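Local coordinates for protein phycocyanobilin lyase subunit beta (Nostoc sp. PCC 7120, PDB 5N3U) that associates with the alpha subunit CpcE to form the phycocyanin lyase, which is probably required for attaching the bilin chromophore to the phycocyanin alpha subunit CpcA, at residues A114-G119 / A157-Q162. Sequence-based numbering, arbitrary orientation.
Sequences AAKGLG and AIVGLQ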
loop_
_atom_site.group_PDB
_atom_site.type_symbol
_atom_site.label_atom_id
_atom_site.label_comp_id
_atom_site.label_asym_id
_atom_site.label_seq_id
_atom_site.Cartn_x
_atom_site.Cartn_y
_atom_site.Cartn_z
ATOM N N ALA B 114 9.800 1.274 -13.146
ATOM C CA ALA B 114 9.177 1.261 -14.439
ATOM C C ALA B 114 9.602 2.495 -15.276
ATOM O O ALA B 114 9.935 2.346 -16.431
ATOM C CB ALA B 114 7.699 1.217 -14.247
ATOM N N ALA B 115 9.698 3.669 -14.642
ATOM C CA ALA B 115 10.096 4.918 -15.261
ATOM C C ALA B 115 11.495 4.796 -15.843
ATOM O O ALA B 115 11.706 5.083 -17.015
ATOM C CB ALA B 115 10.019 6.031 -14.234
ATOM N N LYS B 116 12.419 4.303 -15.060
ATOM C CA LYS B 116 13.746 4.021 -15.599
ATOM C C LYS B 116 13.704 3.074 -16.761
ATOM O O LYS B 116 14.328 3.330 -17.795
ATOM C CB LYS B 116 14.674 3.500 -14.538
ATOM C CG LYS B 116 16.132 3.344 -14.998
ATOM C CD LYS B 116 17.030 2.874 -13.859
ATOM C CE LYS B 116 18.481 2.812 -14.274
ATOM N NZ LYS B 116 19.203 1.990 -13.259
ATOM N N GLY B 117 13.008 1.962 -16.603
ATOM C CA GLY B 117 12.900 0.990 -17.629
ATOM C C GLY B 117 12.314 1.480 -18.954
ATOM O O GLY B 117 12.790 1.115 -20.019
ATOM N N LEU B 118 11.329 2.342 -18.862
ATOM C CA LEU B 118 10.639 2.827 -20.044
ATOM C C LEU B 118 11.623 3.501 -21.041
ATOM O O LEU B 118 11.320 3.573 -22.243
ATOM C CB LEU B 118 9.572 3.784 -19.669
ATOM C CG LEU B 118 8.287 3.079 -19.281
ATOM C CD1 LEU B 118 7.332 4.052 -18.699
ATOM C CD2 LEU B 118 7.679 2.347 -20.505
ATOM N N GLY B 119 12.735 4.068 -20.566
ATOM C CA GLY B 119 13.622 4.778 -21.507
ATOM C C GLY B 119 14.702 3.920 -22.076
ATOM O O GLY B 119 15.556 4.404 -22.797
ATOM N N ALA B 157 11.495 9.793 -13.682
ATOM C CA ALA B 157 11.000 10.195 -14.985
ATOM C C ALA B 157 12.056 10.871 -15.869
ATOM O O ALA B 157 12.155 10.596 -17.040
ATOM C CB ALA B 157 9.841 11.096 -14.802
ATOM N N ILE B 158 12.861 11.712 -15.276
ATOM C CA ILE B 158 14.015 12.348 -15.965
ATOM C C ILE B 158 14.978 11.299 -16.408
ATOM O O ILE B 158 15.492 11.338 -17.507
ATOM C CB ILE B 158 14.837 13.276 -15.017
ATOM C CG1 ILE B 158 13.992 14.316 -14.356
ATOM C CG2 ILE B 158 15.992 13.940 -15.735
ATOM C CD1 ILE B 158 13.194 15.124 -15.307
ATOM N N VAL B 159 15.277 10.330 -15.567
ATOM C CA VAL B 159 16.208 9.307 -15.960
ATOM C C VAL B 159 15.676 8.511 -17.160
ATOM O O VAL B 159 16.409 8.132 -18.085
ATOM C CB VAL B 159 16.510 8.367 -14.812
ATOM C CG1 VAL B 159 17.426 7.213 -15.254
ATOM C CG2 VAL B 159 17.181 9.104 -13.623
ATOM N N GLY B 160 14.373 8.214 -17.147
ATOM C CA GLY B 160 13.773 7.529 -18.266
ATOM C C GLY B 160 13.893 8.369 -19.529
ATOM O O GLY B 160 14.309 7.883 -20.536
ATOM N N LEU B 161 13.560 9.627 -19.417
ATOM C CA LEU B 161 13.608 10.552 -20.527
ATOM C C LEU B 161 14.985 10.660 -21.116
ATOM O O LEU B 161 15.127 10.677 -22.343
ATOM C CB LEU B 161 13.099 11.904 -20.152
ATOM C CG LEU B 161 11.645 12.124 -19.873
ATOM C CD1 LEU B 161 11.391 13.508 -19.294
ATOM C CD2 LEU B 161 10.713 11.924 -21.077
ATOM N N GLN B 162 16.009 10.655 -20.293
ATOM C CA GLN B 162 17.355 10.705 -20.811
ATOM C C GLN B 162 17.681 9.503 -21.604
ATOM O O GLN B 162 18.479 9.536 -22.546
ATOM C CB GLN B 162 18.352 10.786 -19.664
ATOM C CG GLN B 162 19.782 11.174 -20.062
ATOM C CD GLN B 162 20.722 11.088 -18.851
ATOM O OE1 GLN B 162 20.465 11.625 -17.801
ATOM N NE2 GLN B 162 21.776 10.356 -18.992
#
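The end of helix 108-118 (114-118) and segment 157-162 of helix 151-163 run nearly parallel where A115, K116 and G119 meet A157, V159 and G160, their axes 12° apart and 7.1 Å at closest approach, within the HEAT-repeat alpha solenoid. The close approach is consistent with glycine on both sides: the CA atoms of G119 and G160 lie 4.3 Å apart, and with no side chain on either residue the two backbones lie directly against each other. No conventional hydrogen bond links the segments, and backbone CH groups face carbonyls instead. G160 CA rests 3.4 Å from A115 O in a bent CA-H...O contact, with 128° at the hydrogen. Toward the start of the contact, A115 CB lies 4.1 Å from A157 N and also packs on I145 of helix 130-145.

On the flank facing CpcE, K116 CG touches V159 CG1 at 4.1 Å, the two side chains crossing at a slant. With CG anti to the backbone N and the chain extended beyond it, K116 carries its ammonium group away from helix 151-163 to a hydrogen bond from NZ to the carbonyl oxygen of D273 in the alpha subunit. V159 packs on that same aspartate, so the pair joins the solenoid to the subunit interface. Where helix 108-118 gives out, G119 CA points a hydrogen at G160 O, 3.3 Å from carbon to oxygen and straighter, at 154°.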